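PDB 6WT2: putative NAD(P)H-flavin oxidoreductase from Neisseria meningitidis serogroup A / serotype 4A, which binds flavin mononucleotide and probably reduces nitro compounds with electrons from NADH or NADPH. Local coordinates for residues 28-33 with 82-87; 89-94 with 140-145. One frame throughout, in Å; residues are numbered along the deposited sequence.

How the contacts relate
From the N terminus the chain runs through helix 9-16 into the loop 28-33, and contact 1 brings residues 82-87 back against it, closing a loop that holds helix 33-44, strand 55-59 and helix 63-69. Strand 85-92 then crosses the molecule, and where it ends contact 2 opens: 89-94 is met by 140-145 after a largely helical excursion that holds no strand and includes helices 100-108 and 114-131. The two closures therefore follow one another in series, neither enclosing nor crossing the other. Their centres lie about 27 Å apart, on opposite sides of the chain's centre, and strand 85-92, which both use, is tied to the N-terminal loop at its start and to helix 138-162 at its end.

Contact 1 (28-33 with 82-87); sequences ARKISA and TASHLV
I31 and S84 make the direct polar link of this contact. The backbone N of I31 donates to S84 OG at 2.9 Å, and the bond is nearly straight, with an N-H...O angle of 169°. S84 OG stands anti to its own backbone N (chi1 175°), which carries the hydroxyl out toward the loop and also beside the next residue's ring. There OG lies in the plane of the H85 imidazole, 2.8 Å from H85 ND1, in a hydrogen bond whose proton could come from either side. The hydroxyl is thus gripped twice, and the imidazole is held at its edge.

Water-mediated bonds add a second layer around K30. Its chain bends at chi2 (-59°) and then extends, bringing the ammonium over the start of 82-87. K30 NZ donates to one water, 2.7 Å away, which sits within hydrogen-bonding distance of both R29 O and T82 O. A second water accepts from K30 NZ and donates to S84 O at 2.7 Å. The carbonyls of A83 and S84 also receive the guanidinium of R66.

Close packing of I31 accompanies the bond. I31 points at S84, and its CG1 branch lies along the serine, CG1 to S84 OG being 3.6 Å. At the imidazole's edge, near the ring plane, I31 O approaches H85 CE1 to 3.6 Å. F36 of helix 33-44 stacks on H85 and also touches I31, while F202 meets I31 from the sheet.

A classic beta bulge, in which S84 and H85 lie opposite F202 of the neighbouring strand, opens strand 85-92; the loop before helix 33-44, which S32 N-caps by bonding the backbone N of D35, is fastened to the sheet at this irregularity.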
ATOM      1  N   ALA A  28      -4.775  28.615   6.061  1.00 30.57           N
ATOM      2  CA  ALA A  28      -6.108  29.177   5.911  1.00 34.55           C
ATOM      3  C   ALA A  28      -7.015  28.369   4.987  1.00 37.66           C
ATOM      4  O   ALA A  28      -8.225  28.618   4.972  1.00 42.01           O
ATOM      5  CB  ALA A  28      -6.019  30.625   5.410  1.00 34.20           C
ATOM      6  N   ARG A  29      -6.483  27.400   4.238  1.00 29.15           N
ATOM      7  CA  ARG A  29      -7.250  26.694   3.220  1.00 31.05           C
ATOM      8  C   ARG A  29      -7.726  25.338   3.739  1.00 28.43           C
ATOM      9  O   ARG A  29      -6.911  24.457   4.024  1.00 29.02           O
ATOM     10  CB  ARG A  29      -6.414  26.519   1.956  1.00 32.23           C
ATOM     11  CG  ARG A  29      -6.318  27.775   1.123  1.00 38.85           C
ATOM     12  CD  ARG A  29      -7.064  27.579  -0.179  1.00 47.52           C
ATOM     13  NE  ARG A  29      -6.184  27.110  -1.239  1.00 43.17           N
ATOM     14  CZ  ARG A  29      -6.581  26.381  -2.279  1.00 48.99           C
ATOM     15  NH1 ARG A  29      -7.848  26.003  -2.400  1.00 48.15           N
ATOM     16  NH2 ARG A  29      -5.701  26.019  -3.193  1.00 53.18           N
ATOM     17  N   LYS A  30      -9.044  25.168   3.841  1.00 27.64           N
ATOM     18  CA  LYS A  30      -9.641  23.927   4.317  1.00 26.86           C
ATOM     19  C   LYS A  30     -10.220  23.129   3.153  1.00 26.94           C
ATOM     20  O   LYS A  30     -10.860  23.690   2.258  1.00 27.51           O
ATOM     21  CB  LYS A  30     -10.743  24.215   5.346  1.00 28.27           C
ATOM     22  CG  LYS A  30     -10.273  25.036   6.553  1.00 34.58           C
ATOM     23  CD  LYS A  30      -9.150  24.315   7.278  1.00 38.68           C
ATOM     24  CE  LYS A  30      -8.419  25.210   8.256  1.00 33.34           C
ATOM     25  NZ  LYS A  30      -7.319  24.446   8.914  1.00 30.54           N
ATOM     26  N   ILE A  31      -9.999  21.817   3.175  1.00 25.07           N
ATOM     27  CA  ILE A  31     -10.678  20.925   2.245  1.00 26.52           C
ATOM     28  C   ILE A  31     -12.155  20.889   2.604  1.00 26.51           C
ATOM     29  O   ILE A  31     -12.511  20.742   3.781  1.00 27.08           O
ATOM     30  CB  ILE A  31     -10.059  19.519   2.308  1.00 25.51           C
ATOM     31  CG1 ILE A  31      -8.563  19.554   1.938  1.00 22.22           C
ATOM     32  CG2 ILE A  31     -10.811  18.567   1.412  1.00 23.52           C
ATOM     33  CD1 ILE A  31      -7.798  18.340   2.441  1.00 21.23           C
ATOM     34  N   SER A  32     -13.025  21.043   1.604  1.00 27.58           N
ATOM     35  CA  SER A  32     -14.460  20.996   1.873  1.00 30.59           C
ATOM     36  C   SER A  32     -14.869  19.621   2.397  1.00 30.51           C
ATOM     37  O   SER A  32     -14.205  18.603   2.143  1.00 27.88           O
ATOM     38  CB  SER A  32     -15.269  21.304   0.611  1.00 32.40           C
ATOM     39  OG  SER A  32     -15.171  20.230  -0.314  1.00 30.05           O
ATOM     40  N   ALA A  33     -16.000  19.602   3.115  1.00 22.12           N
ATOM     41  CA  ALA A  33     -16.547  18.346   3.616  1.00 24.85           C
ATOM     42  C   ALA A  33     -16.750  17.356   2.479  1.00 24.95           C
ATOM     43  O   ALA A  33     -16.383  16.184   2.590  1.00 24.19           O
ATOM     44  CB  ALA A  33     -17.865  18.596   4.353  1.00 28.45           C
ATOM     45  N   THR A  82      -0.768  23.307  10.324  1.00 29.41           N
ATOM     46  CA  THR A  82      -1.206  23.921   9.081  1.00 28.81           C
ATOM     47  C   THR A  82      -2.053  23.026   8.195  1.00 25.88           C
ATOM     48  O   THR A  82      -2.742  23.553   7.316  1.00 25.29           O
ATOM     49  CB  THR A  82       0.004  24.411   8.262  1.00 29.70           C
ATOM     50  OG1 THR A  82       0.799  23.295   7.832  1.00 30.30           O
ATOM     51  CG2 THR A  82       0.874  25.383   9.097  1.00 26.84           C
ATOM     52  N   ALA A  83      -2.004  21.710   8.370  1.00 25.65           N
ATOM     53  CA  ALA A  83      -2.746  20.816   7.482  1.00 24.05           C
ATOM     54  C   ALA A  83      -4.248  20.988   7.672  1.00 24.12           C
ATOM     55  O   ALA A  83      -4.732  21.209   8.786  1.00 23.88           O
ATOM     56  CB  ALA A  83      -2.355  19.352   7.727  1.00 23.20           C
ATOM     57  N   SER A  84      -4.992  20.876   6.568  1.00 23.02           N
ATOM     58  CA  SER A  84      -6.445  20.846   6.651  1.00 22.74           C
ATOM     59  C   SER A  84      -6.923  19.615   7.417  1.00 25.01           C
ATOM     60  O   SER A  84      -7.692  19.725   8.383  1.00 22.30           O
ATOM     61  CB  SER A  84      -7.048  20.874   5.245  1.00 22.62           C
ATOM     62  OG  SER A  84      -8.451  20.723   5.311  1.00 22.38           O
ATOM     63  N   HIS A  85      -6.478  18.435   6.995  1.00 23.88           N
ATOM     64  CA  HIS A  85      -6.915  17.181   7.576  1.00 21.83           C
ATOM     65  C   HIS A  85      -5.718  16.303   7.911  1.00 21.52           C
ATOM     66  O   HIS A  85      -4.668  16.378   7.268  1.00 24.46           O
ATOM     67  CB  HIS A  85      -7.858  16.421   6.624  1.00 23.07           C
ATOM     68  CG  HIS A  85      -9.236  17.004   6.532  1.00 22.10           C
ATOM     69  ND1 HIS A  85      -9.491  18.226   5.950  1.00 21.52           N
ATOM     70  CD2 HIS A  85     -10.436  16.514   6.926  1.00 22.43           C
ATOM     71  CE1 HIS A  85     -10.792  18.470   6.002  1.00 21.53           C
ATOM     72  NE2 HIS A  85     -11.388  17.445   6.583  1.00 21.63           N
ATOM     73  N   LEU A  86      -5.900  15.473   8.936  1.00 26.09           N
ATOM     74  CA  LEU A  86      -4.958  14.430   9.320  1.00 21.33           C
ATOM     75  C   LEU A  86      -5.718  13.120   9.483  1.00 20.92           C
ATOM     76  O   LEU A  86      -6.766  13.089  10.136  1.00 20.88           O
ATOM     77  CB  LEU A  86      -4.250  14.794  10.625  1.00 24.25           C
ATOM     78  CG  LEU A  86      -3.445  13.709  11.335  1.00 23.50           C
ATOM     79  CD1 LEU A  86      -2.237  13.265  10.522  1.00 22.94           C
ATOM     80  CD2 LEU A  86      -3.010  14.224  12.711  1.00 26.74           C
ATOM     81  N   VAL A  87      -5.192  12.049   8.898  1.00 20.66           N
ATOM     82  CA  VAL A  87      -5.757  10.708   9.035  1.00 20.37           C
ATOM     83  C   VAL A  87      -4.685   9.816   9.643  1.00 20.40           C
ATOM     84  O   VAL A  87      -3.549   9.778   9.154  1.00 20.48           O
ATOM     85  CB  VAL A  87      -6.235  10.145   7.683  1.00 23.49           C
ATOM     86  CG1 VAL A  87      -6.782   8.719   7.848  1.00 21.64           C
ATOM     87  CG2 VAL A  87      -7.301  11.045   7.066  1.00 27.56           C
TER
HETATM   88  O   HOH W   1      -5.584  24.041   6.929  1.00 23.09           O
HETATM   89  O   HOH W   2      -8.234  21.802  10.005  1.00 39.86           O

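Contact 2 (89-94 with 140-145); sequences FLAKKN and ALFDWC
F142 reaches from the helix to the end of the strand with its ring edge leading. At chi1 173° the ring leaves the helix flank, trans to the backbone N, and swings toward A91. The edge carbon F142 CE1 lies 3.5 Å from A91 O, which sits in the ring plane, and CE1 also meets A91 CB at 3.8 Å. The neighbouring CD1 approaches K92 O near the same plane, so two strand carbonyls border one edge of the phenyl group. K93 crosses the ring obliquely, with K93 CG 3.8 Å from F142 CD1; beyond CG its chain is extended and carries NZ to the carbonyl of A191.

Nearly one helical turn on, C145 faces the strand. The methyl A91 CB packs against C145 CB at 3.9 Å, and strand and helix backbones lie close here. With SG anti to the carbonyl carbon (chi1 -67°), the sulfur is brought to 3.5 Å from K92 O. A water donates to K92 O and, weakly, to L141 O, bridging strand and helix where no direct hydrogen bond joins them. L141 closes the far end, its CD2 methyl resting against N94 CA.

K92 curls at chi2 and chi4, so that its NZ turns back to donate to K93 O at 2.9 Å, in the carbonyl plane. The same ammonium forms a salt bridge with E193, and K92 has a cation-pi contact with W194.

The N-to-C directions of helix 140-145 and strand 89-92 differ by 131°, with their axes 7.2 Å apart. Strands 55-59 and 194-203 flank that strand in the sheet. Helix 114-131 packs against L141 and W144, while D143 forms a salt bridge with R147, and W144 NE1 a hydrogen bond with E171, both of the second subunit, placing helix 138-162 at the dimer interface.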
ATOM      1  N   PHE A  89      -4.147   5.900  10.315  1.00 20.33           N
ATOM      2  CA  PHE A  89      -4.666   4.609   9.893  1.00 19.92           C
ATOM      3  C   PHE A  89      -4.442   3.585  10.993  1.00 19.82           C
ATOM      4  O   PHE A  89      -3.326   3.441  11.502  1.00 20.08           O
ATOM      5  CB  PHE A  89      -3.982   4.139   8.605  1.00 24.91           C
ATOM      6  CG  PHE A  89      -4.261   5.002   7.406  1.00 25.89           C
ATOM      7  CD1 PHE A  89      -5.185   4.605   6.455  1.00 25.03           C
ATOM      8  CD2 PHE A  89      -3.585   6.206   7.220  1.00 28.27           C
ATOM      9  CE1 PHE A  89      -5.433   5.387   5.336  1.00 30.40           C
ATOM     10  CE2 PHE A  89      -3.837   7.007   6.116  1.00 21.71           C
ATOM     11  CZ  PHE A  89      -4.748   6.592   5.166  1.00 24.67           C
ATOM     12  N   LEU A  90      -5.508   2.880  11.362  1.00 19.75           N
ATOM     13  CA  LEU A  90      -5.427   1.756  12.279  1.00 19.94           C
ATOM     14  C   LEU A  90      -5.535   0.456  11.497  1.00 20.29           C
ATOM     15  O   LEU A  90      -6.281   0.371  10.520  1.00 19.32           O
ATOM     16  CB  LEU A  90      -6.562   1.794  13.310  1.00 20.19           C
ATOM     17  CG  LEU A  90      -6.748   3.103  14.064  1.00 20.49           C
ATOM     18  CD1 LEU A  90      -7.973   2.939  15.032  1.00 20.77           C
ATOM     19  CD2 LEU A  90      -5.479   3.513  14.786  1.00 20.85           C
ATOM     20  N   ALA A  91      -4.826  -0.566  11.958  1.00 25.18           N
ATOM     21  CA  ALA A  91      -4.948  -1.897  11.386  1.00 25.20           C
ATOM     22  C   ALA A  91      -5.478  -2.863  12.441  1.00 21.89           C
ATOM     23  O   ALA A  91      -5.194  -2.730  13.637  1.00 21.06           O
ATOM     24  CB  ALA A  91      -3.594  -2.376  10.812  1.00 19.47           C
ATOM     25  N   LYS A  92      -6.263  -3.837  11.988  1.00 21.00           N
ATOM     26  CA  LYS A  92      -6.831  -4.839  12.885  1.00 20.03           C
ATOM     27  C   LYS A  92      -5.746  -5.707  13.515  1.00 20.30           C
ATOM     28  O   LYS A  92      -4.848  -6.201  12.817  1.00 20.09           O
ATOM     29  CB  LYS A  92      -7.801  -5.722  12.115  1.00 20.83           C
ATOM     30  CG  LYS A  92      -8.651  -6.613  13.012  1.00 21.34           C
ATOM     31  CD  LYS A  92      -9.592  -5.763  13.851  1.00 21.78           C
ATOM     32  CE  LYS A  92     -10.378  -6.579  14.891  1.00 28.74           C
ATOM     33  NZ  LYS A  92      -9.496  -7.022  16.017  1.00 24.89           N
ATOM     34  N   LYS A  93      -5.834  -5.902  14.831  1.00 20.82           N
ATOM     35  CA  LYS A  93      -5.008  -6.870  15.540  1.00 21.20           C
ATOM     36  C   LYS A  93      -5.698  -8.233  15.584  1.00 22.94           C
ATOM     37  O   LYS A  93      -6.930  -8.328  15.630  1.00 25.95           O
ATOM     38  CB  LYS A  93      -4.712  -6.408  16.973  1.00 21.81           C
ATOM     39  CG  LYS A  93      -3.855  -5.141  17.056  1.00 21.82           C
ATOM     40  CD  LYS A  93      -3.449  -4.849  18.491  1.00 25.46           C
ATOM     41  CE  LYS A  93      -2.530  -3.639  18.583  1.00 29.81           C
ATOM     42  NZ  LYS A  93      -2.226  -3.281  19.999  1.00 32.79           N
ATOM     43  N   ASN A  94      -4.881  -9.290  15.594  1.00 23.41           N
ATOM     44  CA  ASN A  94      -5.338 -10.673  15.750  1.00 28.53           C
ATOM     45  C   ASN A  94      -6.488 -10.993  14.801  1.00 25.98           C
ATOM     46  O   ASN A  94      -7.538 -11.499  15.199  1.00 22.79           O
ATOM     47  CB  ASN A  94      -5.723 -10.957  17.202  1.00 36.95           C
ATOM     48  CG  ASN A  94      -4.550 -10.767  18.147  1.00 43.26           C
ATOM     49  OD1 ASN A  94      -4.567  -9.888  19.008  1.00 47.44           O
ATOM     50  ND2 ASN A  94      -3.510 -11.575  17.967  1.00 43.83           N
ATOM     51  N   ALA A 140       3.355 -10.621  13.245  1.00 32.88           N
ATOM     52  CA  ALA A 140       3.250 -10.902  11.814  1.00 29.93           C
ATOM     53  C   ALA A 140       1.807 -10.796  11.343  1.00 27.46           C
ATOM     54  O   ALA A 140       1.533 -10.276  10.254  1.00 24.60           O
ATOM     55  CB  ALA A 140       3.816 -12.285  11.501  1.00 26.84           C
ATOM     56  N   LEU A 141       0.870 -11.270  12.163  1.00 26.28           N
ATOM     57  CA  LEU A 141      -0.545 -11.110  11.858  1.00 28.72           C
ATOM     58  C   LEU A 141      -0.936  -9.636  11.789  1.00 19.83           C
ATOM     59  O   LEU A 141      -1.658  -9.223  10.874  1.00 20.16           O
ATOM     60  CB  LEU A 141      -1.364 -11.858  12.908  1.00 26.82           C
ATOM     61  CG  LEU A 141      -2.817 -12.268  12.713  1.00 24.35           C
ATOM     62  CD1 LEU A 141      -3.158 -12.797  11.332  1.00 25.76           C
ATOM     63  CD2 LEU A 141      -3.103 -13.343  13.748  1.00 33.97           C
ATOM     64  N   PHE A 142      -0.474  -8.825  12.749  1.00 19.99           N
ATOM     65  CA  PHE A 142      -0.769  -7.393  12.707  1.00 22.10           C
ATOM     66  C   PHE A 142      -0.124  -6.740  11.487  1.00 23.42           C
ATOM     67  O   PHE A 142      -0.743  -5.902  10.816  1.00 21.01           O
ATOM     68  CB  PHE A 142      -0.296  -6.729  14.007  1.00 20.90           C
ATOM     69  CG  PHE A 142      -0.407  -5.217  14.007  1.00 20.72           C
ATOM     70  CD1 PHE A 142      -1.648  -4.594  13.978  1.00 20.90           C
ATOM     71  CD2 PHE A 142       0.733  -4.427  14.057  1.00 21.52           C
ATOM     72  CE1 PHE A 142      -1.750  -3.210  13.987  1.00 22.91           C
ATOM     73  CE2 PHE A 142       0.639  -3.040  14.070  1.00 22.61           C
ATOM     74  CZ  PHE A 142      -0.596  -2.431  14.028  1.00 21.67           C
ATOM     75  N   ASP A 143       1.119  -7.121  11.176  1.00 22.04           N
ATOM     76  CA  ASP A 143       1.815  -6.551  10.025  1.00 23.75           C
ATOM     77  C   ASP A 143       1.119  -6.899   8.711  1.00 21.45           C
ATOM     78  O   ASP A 143       1.121  -6.085   7.778  1.00 20.20           O
ATOM     79  CB  ASP A 143       3.273  -7.019  10.022  1.00 30.13           C
ATOM     80  CG  ASP A 143       4.193  -6.092  10.846  1.00 52.48           C
ATOM     81  OD1 ASP A 143       3.735  -4.997  11.264  1.00 52.38           O
ATOM     82  OD2 ASP A 143       5.377  -6.451  11.070  1.00 53.05           O
ATOM     83  N   TRP A 144       0.521  -8.092   8.625  1.00 21.00           N
ATOM     84  CA  TRP A 144      -0.318  -8.444   7.482  1.00 20.72           C
ATOM     85  C   TRP A 144      -1.429  -7.421   7.269  1.00 20.59           C
ATOM     86  O   TRP A 144      -1.629  -6.921   6.155  1.00 19.64           O
ATOM     87  CB  TRP A 144      -0.901  -9.846   7.681  1.00 20.54           C
ATOM     88  CG  TRP A 144      -1.812 -10.304   6.571  1.00 21.11           C
ATOM     89  CD1 TRP A 144      -1.512 -10.387   5.237  1.00 24.08           C
ATOM     90  CD2 TRP A 144      -3.166 -10.752   6.707  1.00 27.27           C
ATOM     91  NE1 TRP A 144      -2.609 -10.854   4.534  1.00 22.76           N
ATOM     92  CE2 TRP A 144      -3.633 -11.082   5.417  1.00 22.40           C
ATOM     93  CE3 TRP A 144      -4.034 -10.894   7.797  1.00 26.49           C
ATOM     94  CZ2 TRP A 144      -4.924 -11.555   5.189  1.00 28.99           C
ATOM     95  CZ3 TRP A 144      -5.317 -11.355   7.567  1.00 26.65           C
ATOM     96  CH2 TRP A 144      -5.749 -11.691   6.273  1.00 27.29           C
ATOM     97  N   CYS A 145      -2.147  -7.065   8.339  1.00 20.15           N
ATOM     98  CA  CYS A 145      -3.204  -6.067   8.190  1.00 19.44           C
ATOM     99  C   CYS A 145      -2.629  -4.694   7.853  1.00 18.56           C
ATOM    100  O   CYS A 145      -3.190  -3.977   7.020  1.00 18.47           O
ATOM    101  CB  CYS A 145      -4.067  -6.025   9.451  1.00 18.89           C
ATOM    102  SG  CYS A 145      -4.996  -7.580   9.653  1.00 22.08           S
TER
HETATM  103  O   HOH W   3      -4.052  -8.922  12.688  1.00 21.27           O